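Local coordinates for hypothetical protein VPA1032 (Vibrio parahaemolyticus, PDB 1ZBP), which is of unknown function but belongs to the ImpE family, whose members are probably associated with type VI secretion, at residues V75-A80 with E157-A162; K179-L184 with V188-E193; E193-I196 with G200-E203. All blocks are in the same frame, centred on the assembly; numbering follows the deposited sequence.

Contact 1. Residues V75-A80 with E157-A162; sequences VKAAQA and ELFSTA
F159 meets A77 and A78 because its first torsion swings CG away from the backbone C, next to N (chi1 -70°), while a small second torsion (chi2 -19°) turns the ring so that one face lies along the helix. The two ends of the ring are used differently. Near its root, CD1 lies 3.6 Å from A77 CB, which points at the strand. Farther out, CZ comes to 3.6 Å from A78 CA, and CE2 sits 3.8 Å from A78 CB. Between these points the peptide joining the alanines covers the ring face: A77 C and A78 N each stand 4.0 Å above its plane, displaced toward the rim. The small alanine side chains thus let an aromatic ring approach the helix backbone itself, with no hydrogen bond crossing between the segments. At the solvent-exposed margin the fully extended K76 chain brings NZ within 4.3 Å of A162 O, too far for a bond.

The ring of W189 makes an edge-to-face contact with F159 and also touches A78, while E157 forms salt bridges with R81 and K241. Helix 65-84 packs on strand 155-159, whose backbone bonds to F166 on strand 165-169 and to H205 on strand 202-207, with helix 47-60 packed against V75, A78 and Q79.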
ATOM      1  N   VAL A  75       6.210  -9.364   1.845  1.00 35.56           N
ATOM      2  CA  VAL A  75       7.098  -9.080   0.719  1.00 35.43           C
ATOM      3  C   VAL A  75       6.535  -9.680  -0.562  1.00 36.06           C
ATOM      4  O   VAL A  75       6.671  -9.091  -1.639  1.00 38.40           O
ATOM      5  CB  VAL A  75       8.516  -9.624   0.974  1.00 35.64           C
ATOM      6  CG1 VAL A  75       9.303  -9.699  -0.320  1.00 36.35           C
ATOM      7  CG2 VAL A  75       9.233  -8.707   1.947  1.00 36.23           C
ATOM      8  N   LYS A  76       5.886 -10.836  -0.442  1.00 35.15           N
ATOM      9  CA  LYS A  76       5.280 -11.500  -1.586  1.00 33.86           C
ATOM     10  C   LYS A  76       4.111 -10.650  -2.092  1.00 31.49           C
ATOM     11  O   LYS A  76       4.043 -10.325  -3.278  1.00 30.32           O
ATOM     12  CB  LYS A  76       4.804 -12.894  -1.176  1.00 33.44           C
ATOM     13  CG  LYS A  76       4.118 -13.702  -2.265  1.00 38.89           C
ATOM     14  CD  LYS A  76       3.682 -15.048  -1.697  1.00 41.93           C
ATOM     15  CE  LYS A  76       2.849 -15.863  -2.668  1.00 43.49           C
ATOM     16  NZ  LYS A  76       2.206 -17.006  -1.953  1.00 47.16           N
ATOM     17  N   ALA A  77       3.205 -10.279  -1.189  1.00 30.49           N
ATOM     18  CA  ALA A  77       2.061  -9.447  -1.565  1.00 29.35           C
ATOM     19  C   ALA A  77       2.546  -8.150  -2.221  1.00 29.35           C
ATOM     20  O   ALA A  77       2.028  -7.749  -3.257  1.00 30.14           O
ATOM     21  CB  ALA A  77       1.208  -9.130  -0.336  1.00 26.94           C
ATOM     22  N   ALA A  78       3.555  -7.517  -1.625  1.00 30.60           N
ATOM     23  CA  ALA A  78       4.104  -6.269  -2.146  1.00 32.46           C
ATOM     24  C   ALA A  78       4.758  -6.490  -3.496  1.00 34.61           C
ATOM     25  O   ALA A  78       4.881  -5.559  -4.312  1.00 34.68           O
ATOM     26  CB  ALA A  78       5.111  -5.686  -1.183  1.00 28.86           C
ATOM     27  N   GLN A  79       5.195  -7.720  -3.744  1.00 35.70           N
ATOM     28  CA  GLN A  79       5.814  -8.000  -5.024  1.00 35.11           C
ATOM     29  C   GLN A  79       4.707  -8.129  -6.059  1.00 34.06           C
ATOM     30  O   GLN A  79       4.824  -7.615  -7.171  1.00 31.73           O
ATOM     31  CB  GLN A  79       6.634  -9.285  -4.970  1.00 34.52           C
ATOM     32  CG  GLN A  79       7.281  -9.596  -6.309  1.00 35.94           C
ATOM     33  CD  GLN A  79       8.349  -8.594  -6.695  1.00 35.50           C
ATOM     34  OE1 GLN A  79       9.336  -8.408  -5.978  1.00 37.50           O
ATOM     35  NE2 GLN A  79       8.163  -7.945  -7.838  1.00 37.34           N
ATOM     36  N   ALA A  80       3.621  -8.801  -5.688  1.00 34.00           N
ATOM     37  CA  ALA A  80       2.509  -8.966  -6.625  1.00 36.88           C
ATOM     38  C   ALA A  80       1.934  -7.591  -7.014  1.00 38.29           C
ATOM     39  O   ALA A  80       1.471  -7.398  -8.145  1.00 40.21           O
ATOM     40  CB  ALA A  80       1.413  -9.859  -6.017  1.00 33.05           C
ATOM     41  N   GLU A 157      -5.936  -0.765  -0.945  1.00 25.82           N
ATOM     42  CA  GLU A 157      -5.051  -1.908  -1.143  1.00 25.88           C
ATOM     43  C   GLU A 157      -4.828  -2.652   0.181  1.00 27.26           C
ATOM     44  O   GLU A 157      -4.798  -2.056   1.261  1.00 28.53           O
ATOM     45  CB  GLU A 157      -3.707  -1.432  -1.693  1.00 25.59           C
ATOM     46  CG  GLU A 157      -3.799  -0.562  -2.954  1.00 23.48           C
ATOM     47  CD  GLU A 157      -2.421  -0.239  -3.547  1.00 23.72           C
ATOM     48  OE1 GLU A 157      -2.017  -0.863  -4.545  1.00 23.02           O
ATOM     49  OE2 GLU A 157      -1.730   0.655  -3.025  1.00 21.13           O
ATOM     50  N   LEU A 158      -4.687  -3.963   0.104  1.00 27.28           N
ATOM     51  CA  LEU A 158      -4.470  -4.748   1.304  1.00 27.29           C
ATOM     52  C   LEU A 158      -3.500  -5.847   0.992  1.00 26.43           C
ATOM     53  O   LEU A 158      -3.486  -6.368  -0.111  1.00 25.88           O
ATOM     54  CB  LEU A 158      -5.786  -5.363   1.802  1.00 28.12           C
ATOM     55  CG  LEU A 158      -6.882  -4.427   2.341  1.00 30.57           C
ATOM     56  CD1 LEU A 158      -8.208  -5.176   2.433  1.00 27.22           C
ATOM     57  CD2 LEU A 158      -6.470  -3.885   3.713  1.00 30.06           C
ATOM     58  N   PHE A 159      -2.667  -6.176   1.968  1.00 25.61           N
ATOM     59  CA  PHE A 159      -1.726  -7.275   1.838  1.00 25.33           C
ATOM     60  C   PHE A 159      -2.271  -8.285   2.853  1.00 26.23           C
ATOM     61  O   PHE A 159      -2.211  -8.044   4.048  1.00 28.51           O
ATOM     62  CB  PHE A 159      -0.309  -6.837   2.226  1.00 25.65           C
ATOM     63  CG  PHE A 159       0.325  -5.881   1.253  1.00 26.17           C
ATOM     64  CD1 PHE A 159      -0.156  -5.759  -0.050  1.00 29.91           C
ATOM     65  CD2 PHE A 159       1.437  -5.146   1.619  1.00 26.88           C
ATOM     66  CE1 PHE A 159       0.460  -4.922  -0.971  1.00 28.45           C
ATOM     67  CE2 PHE A 159       2.064  -4.303   0.703  1.00 31.61           C
ATOM     68  CZ  PHE A 159       1.572  -4.192  -0.602  1.00 29.89           C
ATOM     69  N   SER A 160      -2.826  -9.395   2.381  1.00 28.19           N
ATOM     70  CA  SER A 160      -3.385 -10.401   3.277  1.00 30.57           C
ATOM     71  C   SER A 160      -2.297 -11.218   3.961  1.00 32.57           C
ATOM     72  O   SER A 160      -1.149 -11.263   3.501  1.00 32.95           O
ATOM     73  CB  SER A 160      -4.297 -11.349   2.510  1.00 29.90           C
ATOM     74  OG  SER A 160      -3.562 -12.108   1.585  1.00 32.92           O
ATOM     75  N   THR A 161      -2.670 -11.864   5.060  1.00 35.27           N
ATOM     76  CA  THR A 161      -1.749 -12.693   5.828  1.00 38.71           C
ATOM     77  C   THR A 161      -1.125 -13.776   4.953  1.00 39.05           C
ATOM     78  O   THR A 161       0.079 -13.992   4.994  1.00 41.76           O
ATOM     79  CB  THR A 161      -2.468 -13.366   7.026  1.00 41.56           C
ATOM     80  OG1 THR A 161      -3.014 -12.361   7.899  1.00 43.70           O
ATOM     81  CG2 THR A 161      -1.492 -14.225   7.816  1.00 42.46           C
ATOM     82  N   ALA A 162      -1.939 -14.454   4.158  1.00 39.52           N
ATOM     83  CA  ALA A 162      -1.410 -15.498   3.293  1.00 40.32           C
ATOM     84  C   ALA A 162      -0.356 -14.951   2.334  1.00 39.92           C
ATOM     85  O   ALA A 162       0.452 -15.702   1.797  1.00 42.50           O
ATOM     86  CB  ALA A 162      -2.537 -16.166   2.503  1.00 40.32           C
TER

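Contact 2. Residues K179-L184 with V188-E193; sequences KSATSL and VWRPVE
The loop that leaves strand 173-178 stays beside strand 189-196 at first, and K179, S180 and A181 run past R190 and P191 in a roughly antiparallel sense. The backbone tie is K179 N to P191 O, 3.2 Å long, with an N-H...O angle of 161° and the donor nearly along the C=O axis. P191 has no N-H to return the bond, and K179 O is taken instead by a side chain: R190 NH2 donates to it over 3.0 Å at 164°. This bond lies close to the guanidinium plane and in the plane of the carbonyl group, so it is made edge-on by both flat groups.

The R190 chain reaches this position by bending twice, at chi2 (71°) and again at chi3, which folds it back against the loop. Its CD then lies 3.5 Å from A181 N, and NE is 3.6 Å from A181 CB. Two further nitrogens bond the turn between the segments, NE to E186 O and NH1 to S187 O. Three main-chain carbonyls thus share one arginine, which holds the guanidinium's rotation and probably helps set the path of the irregular connection between neighbouring strands of the large antiparallel sheet.

Beyond the backbone tie, the K179 side chain crosses P191 at about a right angle, with CE 3.7 Å from P191 CB. Its ammonium atom NZ ends 4.0 Å from E193 OE2, longer than a salt bridge but near enough for electrostatic attraction, while E193 OE1 is close to the carboxylate of E177. On the neighbouring strand 202-207, H205 packs against P191, and its ND1 is hydrogen-bonded to W189 O.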
ATOM      1  N   LYS A 179      -4.277   1.265  12.351  1.00 31.95           N
ATOM      2  CA  LYS A 179      -3.534   1.295  13.595  1.00 33.52           C
ATOM      3  C   LYS A 179      -2.310   2.183  13.504  1.00 33.68           C
ATOM      4  O   LYS A 179      -1.921   2.632  12.423  1.00 33.76           O
ATOM      5  CB  LYS A 179      -3.149  -0.139  14.012  1.00 31.98           C
ATOM      6  CG  LYS A 179      -4.291  -0.900  14.701  1.00 35.82           C
ATOM      7  CD  LYS A 179      -4.233  -2.415  14.473  1.00 41.93           C
ATOM      8  CE  LYS A 179      -2.876  -3.025  14.858  1.00 44.92           C
ATOM      9  NZ  LYS A 179      -2.821  -4.532  14.735  1.00 43.96           N
ATOM     10  N   SER A 180      -1.725   2.477  14.654  1.00 35.71           N
ATOM     11  CA  SER A 180      -0.530   3.304  14.681  1.00 35.37           C
ATOM     12  C   SER A 180       0.632   2.351  14.483  1.00 35.09           C
ATOM     13  O   SER A 180       0.564   1.184  14.883  1.00 35.70           O
ATOM     14  CB  SER A 180      -0.427   4.034  16.014  1.00 35.86           C
ATOM     15  OG  SER A 180      -1.455   5.031  16.089  1.00 37.65           O
ATOM     16  N   ALA A 181       1.675   2.841  13.822  1.00 33.07           N
ATOM     17  CA  ALA A 181       2.859   2.040  13.537  1.00 32.52           C
ATOM     18  C   ALA A 181       3.627   1.777  14.814  1.00 32.70           C
ATOM     19  O   ALA A 181       3.841   2.677  15.622  1.00 32.42           O
ATOM     20  CB  ALA A 181       3.750   2.753  12.531  1.00 31.89           C
ATOM     21  N   THR A 182       4.042   0.533  14.989  1.00 33.01           N
ATOM     22  CA  THR A 182       4.782   0.164  16.176  1.00 32.94           C
ATOM     23  C   THR A 182       6.121  -0.404  15.765  1.00 33.40           C
ATOM     24  O   THR A 182       6.750  -1.146  16.510  1.00 36.53           O
ATOM     25  CB  THR A 182       3.987  -0.853  17.002  1.00 31.95           C
ATOM     26  OG1 THR A 182       3.806  -2.054  16.245  1.00 31.05           O
ATOM     27  CG2 THR A 182       2.616  -0.270  17.354  1.00 29.90           C
ATOM     28  N   SER A 183       6.559  -0.022  14.572  1.00 32.77           N
ATOM     29  CA  SER A 183       7.822  -0.489  14.031  1.00 31.29           C
ATOM     30  C   SER A 183       8.121   0.360  12.816  1.00 30.56           C
ATOM     31  O   SER A 183       7.220   0.983  12.270  1.00 29.18           O
ATOM     32  CB  SER A 183       7.689  -1.940  13.591  1.00 33.04           C
ATOM     33  OG  SER A 183       7.028  -1.996  12.331  1.00 32.27           O
ATOM     34  N   LEU A 184       9.381   0.362  12.391  1.00 30.06           N
ATOM     35  CA  LEU A 184       9.834   1.137  11.240  1.00 30.40           C
ATOM     36  C   LEU A 184       9.021   0.831   9.973  1.00 32.32           C
ATOM     37  O   LEU A 184       8.374   1.716   9.399  1.00 33.19           O
ATOM     38  CB  LEU A 184      11.316   0.839  10.963  1.00 31.58           C
ATOM     39  CG  LEU A 184      12.311   0.852  12.139  1.00 34.32           C
ATOM     40  CD1 LEU A 184      13.565   0.090  11.755  1.00 37.01           C
ATOM     41  CD2 LEU A 184      12.660   2.294  12.536  1.00 34.00           C
ATOM     42  N   VAL A 188       4.961   2.436   6.703  1.00 26.35           N
ATOM     43  CA  VAL A 188       4.441   2.437   5.323  1.00 25.74           C
ATOM     44  C   VAL A 188       3.561   1.209   4.993  1.00 26.21           C
ATOM     45  O   VAL A 188       2.821   1.233   4.012  1.00 27.96           O
ATOM     46  CB  VAL A 188       5.579   2.575   4.242  1.00 24.50           C
ATOM     47  CG1 VAL A 188       6.217   3.961   4.332  1.00 27.66           C
ATOM     48  CG2 VAL A 188       6.628   1.510   4.422  1.00 24.80           C
ATOM     49  N   TRP A 189       3.660   0.140   5.790  1.00 25.35           N
ATOM     50  CA  TRP A 189       2.824  -1.070   5.626  1.00 25.03           C
ATOM     51  C   TRP A 189       2.115  -1.184   6.970  1.00 26.03           C
ATOM     52  O   TRP A 189       2.569  -1.905   7.871  1.00 26.83           O
ATOM     53  CB  TRP A 189       3.665  -2.334   5.373  1.00 24.36           C
ATOM     54  CG  TRP A 189       4.316  -2.368   4.007  1.00 24.32           C
ATOM     55  CD1 TRP A 189       4.121  -1.481   2.998  1.00 26.56           C
ATOM     56  CD2 TRP A 189       5.246  -3.339   3.509  1.00 24.83           C
ATOM     57  NE1 TRP A 189       4.874  -1.830   1.898  1.00 26.32           N
ATOM     58  CE2 TRP A 189       5.578  -2.965   2.188  1.00 25.66           C
ATOM     59  CE3 TRP A 189       5.834  -4.491   4.053  1.00 25.49           C
ATOM     60  CZ2 TRP A 189       6.473  -3.692   1.397  1.00 26.32           C
ATOM     61  CZ3 TRP A 189       6.724  -5.218   3.267  1.00 27.71           C
ATOM     62  CH2 TRP A 189       7.035  -4.812   1.953  1.00 28.19           C
ATOM     63  N   ARG A 190       1.000  -0.466   7.094  1.00 24.43           N
ATOM     64  CA  ARG A 190       0.251  -0.387   8.344  1.00 24.12           C
ATOM     65  C   ARG A 190      -0.770  -1.478   8.615  1.00 25.70           C
ATOM     66  O   ARG A 190      -1.553  -1.856   7.741  1.00 26.44           O
ATOM     67  CB  ARG A 190      -0.438   0.982   8.426  1.00 23.10           C
ATOM     68  CG  ARG A 190      -0.749   1.480   9.849  1.00 26.62           C
ATOM     69  CD  ARG A 190       0.510   1.893  10.620  1.00 24.43           C
ATOM     70  NE  ARG A 190       1.180   3.032   9.998  1.00 26.79           N
ATOM     71  CZ  ARG A 190       0.688   4.267   9.977  1.00 25.59           C
ATOM     72  NH1 ARG A 190       1.369   5.246   9.388  1.00 21.65           N
ATOM     73  NH2 ARG A 190      -0.473   4.523  10.569  1.00 25.58           N
ATOM     74  N   PRO A 191      -0.768  -2.007   9.849  1.00 24.75           N
ATOM     75  CA  PRO A 191      -1.714  -3.055  10.216  1.00 23.66           C
ATOM     76  C   PRO A 191      -3.100  -2.434  10.243  1.00 23.75           C
ATOM     77  O   PRO A 191      -3.274  -1.307  10.718  1.00 24.94           O
ATOM     78  CB  PRO A 191      -1.241  -3.477  11.608  1.00 26.57           C
ATOM     79  CG  PRO A 191       0.253  -3.196  11.555  1.00 26.92           C
ATOM     80  CD  PRO A 191       0.261  -1.843  10.890  1.00 27.01           C
ATOM     81  N   VAL A 192      -4.081  -3.141   9.702  1.00 21.80           N
ATOM     82  CA  VAL A 192      -5.435  -2.615   9.696  1.00 22.35           C
ATOM     83  C   VAL A 192      -6.439  -3.704  10.032  1.00 25.64           C
ATOM     84  O   VAL A 192      -6.229  -4.883   9.722  1.00 26.26           O
ATOM     85  CB  VAL A 192      -5.809  -1.997   8.320  1.00 21.48           C
ATOM     86  CG1 VAL A 192      -4.899  -0.813   7.999  1.00 19.65           C
ATOM     87  CG2 VAL A 192      -5.719  -3.042   7.231  1.00 17.56           C
ATOM     88  N   GLU A 193      -7.512  -3.296  10.699  1.00 28.47           N
ATOM     89  CA  GLU A 193      -8.606  -4.184  11.083  1.00 32.56           C
ATOM     90  C   GLU A 193      -9.771  -3.709  10.232  1.00 32.99           C
ATOM     91  O   GLU A 193     -10.070  -2.517  10.222  1.00 33.42           O
ATOM     92  CB  GLU A 193      -8.974  -4.004  12.562  1.00 36.10           C
ATOM     93  CG  GLU A 193      -8.683  -5.204  13.466  1.00 43.56           C
ATOM     94  CD  GLU A 193      -7.534  -4.944  14.431  1.00 47.11           C
ATOM     95  OE1 GLU A 193      -7.555  -3.885  15.111  1.00 48.81           O
ATOM     96  OE2 GLU A 193      -6.623  -5.803  14.518  1.00 46.59           O
TER

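Contact 3. Residues E193-I196 with G200-E203; sequences EFDI and GEGE
F194 lays its ring across the backbone of G202 and E203. From CB, the first torsion tucks CG in between the backbone N and C (chi1 55°), which tips the ring over the partner strand. CG is 3.9 Å from G202 O, and CD1 sits between G202 N and G202 O, with G200 O at the ring's edge. CE1 comes to 3.6 Å from G202 CA, while at the tip CZ reaches 3.5 Å from E203 N and CE2 approaches E203 C. G202 C stands 3.6 Å above the ring plane, offset toward the rim. With no side chain on G202, the ring can lie flat on the main chain.

The two strands form an antiparallel beta hairpin. F194 with G202 and I196 with G200 are its hydrogen-bonded pairs: F194 N gives a nearly straight bond to G202 O (3.1 Å, 172°), and G202 N returns one to F194 O, although that donor lies well above the carbonyl plane. Next to the turn, G200 N bonds I196 O at 2.9 Å, while the reverse bond from I196 N is weak.

The non-hydrogen-bonded pairs put acids on the sheet face turned away from the F194 ring. E193 and E203 lie side by side, pointing the same way, E193 OE2 3.3 Å from E203 OE1, their carboxylate planes 32° apart; D195 OD1 and E201 OE2 are farther apart, their carboxylates almost perpendicular. This crowding probably raises the acids' proton affinity, and the pairs probably add little to the hairpin's stability, which the backbone bonds and F194 ring are better placed to supply.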
ATOM      1  N   GLU A 193      -7.512  -3.296  10.699  1.00 28.47           N
ATOM      2  CA  GLU A 193      -8.606  -4.184  11.083  1.00 32.56           C
ATOM      3  C   GLU A 193      -9.771  -3.709  10.232  1.00 32.99           C
ATOM      4  O   GLU A 193     -10.070  -2.517  10.222  1.00 33.42           O
ATOM      5  CB  GLU A 193      -8.974  -4.004  12.562  1.00 36.10           C
ATOM      6  CG  GLU A 193      -8.683  -5.204  13.466  1.00 43.56           C
ATOM      7  CD  GLU A 193      -7.534  -4.944  14.431  1.00 47.11           C
ATOM      8  OE1 GLU A 193      -7.555  -3.885  15.111  1.00 48.81           O
ATOM      9  OE2 GLU A 193      -6.623  -5.803  14.518  1.00 46.59           O
ATOM     10  N   PHE A 194     -10.424  -4.620   9.522  1.00 33.40           N
ATOM     11  CA  PHE A 194     -11.539  -4.229   8.675  1.00 34.70           C
ATOM     12  C   PHE A 194     -12.744  -5.169   8.753  1.00 37.93           C
ATOM     13  O   PHE A 194     -12.788  -6.106   9.558  1.00 38.16           O
ATOM     14  CB  PHE A 194     -11.061  -4.139   7.226  1.00 33.70           C
ATOM     15  CG  PHE A 194     -10.402  -5.393   6.731  1.00 33.09           C
ATOM     16  CD1 PHE A 194     -11.153  -6.527   6.440  1.00 35.09           C
ATOM     17  CD2 PHE A 194      -9.029  -5.449   6.563  1.00 34.06           C
ATOM     18  CE1 PHE A 194     -10.539  -7.700   5.981  1.00 32.91           C
ATOM     19  CE2 PHE A 194      -8.407  -6.614   6.107  1.00 33.46           C
ATOM     20  CZ  PHE A 194      -9.160  -7.737   5.818  1.00 34.02           C
ATOM     21  N   ASP A 195     -13.725  -4.882   7.904  1.00 40.24           N
ATOM     22  CA  ASP A 195     -14.962  -5.641   7.780  1.00 40.69           C
ATOM     23  C   ASP A 195     -15.515  -5.178   6.448  1.00 40.34           C
ATOM     24  O   ASP A 195     -16.223  -4.179   6.381  1.00 40.41           O
ATOM     25  CB  ASP A 195     -15.939  -5.290   8.908  1.00 42.13           C
ATOM     26  CG  ASP A 195     -17.314  -5.935   8.726  1.00 44.84           C
ATOM     27  OD1 ASP A 195     -18.168  -5.776   9.629  1.00 47.54           O
ATOM     28  OD2 ASP A 195     -17.553  -6.596   7.689  1.00 44.86           O
ATOM     29  N   ILE A 196     -15.157  -5.889   5.385  1.00 40.79           N
ATOM     30  CA  ILE A 196     -15.619  -5.526   4.054  1.00 41.35           C
ATOM     31  C   ILE A 196     -16.468  -6.650   3.468  1.00 42.35           C
ATOM     32  O   ILE A 196     -16.294  -7.822   3.808  1.00 41.27           O
ATOM     33  CB  ILE A 196     -14.423  -5.219   3.089  1.00 40.58           C
ATOM     34  CG1 ILE A 196     -13.832  -6.508   2.546  1.00 41.08           C
ATOM     35  CG2 ILE A 196     -13.311  -4.465   3.840  1.00 37.57           C
ATOM     36  CD1 ILE A 196     -13.789  -6.556   1.037  1.00 44.37           C
ATOM     37  N   GLY A 200     -15.770 -10.397   5.069  1.00 46.33           N
ATOM     38  CA  GLY A 200     -16.223 -10.392   6.449  1.00 44.19           C
ATOM     39  C   GLY A 200     -15.226  -9.673   7.333  1.00 43.99           C
ATOM     40  O   GLY A 200     -14.498  -8.801   6.856  1.00 43.12           O
ATOM     41  N   GLU A 201     -15.185 -10.016   8.616  1.00 43.26           N
ATOM     42  CA  GLU A 201     -14.238  -9.373   9.528  1.00 42.31           C
ATOM     43  C   GLU A 201     -12.856  -9.992   9.365  1.00 41.02           C
ATOM     44  O   GLU A 201     -12.706 -11.214   9.367  1.00 40.63           O
ATOM     45  CB  GLU A 201     -14.690  -9.527  10.977  1.00 43.87           C
ATOM     46  CG  GLU A 201     -16.069  -8.949  11.237  1.00 51.19           C
ATOM     47  CD  GLU A 201     -16.336  -8.713  12.717  1.00 54.19           C
ATOM     48  OE1 GLU A 201     -16.169  -9.667  13.508  1.00 57.15           O
ATOM     49  OE2 GLU A 201     -16.719  -7.579  13.084  1.00 54.59           O
ATOM     50  N   GLY A 202     -11.841  -9.148   9.217  1.00 38.51           N
ATOM     51  CA  GLY A 202     -10.497  -9.661   9.059  1.00 35.59           C
ATOM     52  C   GLY A 202      -9.425  -8.640   9.356  1.00 35.08           C
ATOM     53  O   GLY A 202      -9.697  -7.581   9.919  1.00 32.78           O
ATOM     54  N   GLU A 203      -8.195  -8.971   8.983  1.00 35.57           N
ATOM     55  CA  GLU A 203      -7.074  -8.075   9.195  1.00 36.83           C
ATOM     56  C   GLU A 203      -5.944  -8.293   8.200  1.00 35.52           C
ATOM     57  O   GLU A 203      -5.791  -9.370   7.629  1.00 35.54           O
ATOM     58  CB  GLU A 203      -6.533  -8.226  10.613  1.00 38.75           C
ATOM     59  CG  GLU A 203      -6.166  -9.638  11.021  1.00 45.05           C
ATOM     60  CD  GLU A 203      -5.661  -9.693  12.455  1.00 49.07           C
ATOM     61  OE1 GLU A 203      -6.086  -8.829  13.258  1.00 51.53           O
ATOM     62  OE2 GLU A 203      -4.854 -10.595  12.783  1.00 49.29           O
TER

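Overall arrangement
Following the chain from the N terminus, contact 1 closes first and spans by far the longest loop, joining helix 65-84 to strand 155-159 across 76 intervening residues. Contacts 2 and 3 follow in series, each closing a short connection of three residues; none encloses another. Contact 2 holds the loop after strand 173-178 to strand 189-196, and contact 3 pairs the far end of that strand with strand 202-207, E193 belonging to both. Strand 189-196 also links back to contact 1: W189 of contact 2 lies against it, while V192 and F194 pack on L158. The helical N-terminal part and the edge of the large antiparallel sheet are thereby joined both through the small sheet with strand 155-159 and directly, by W189.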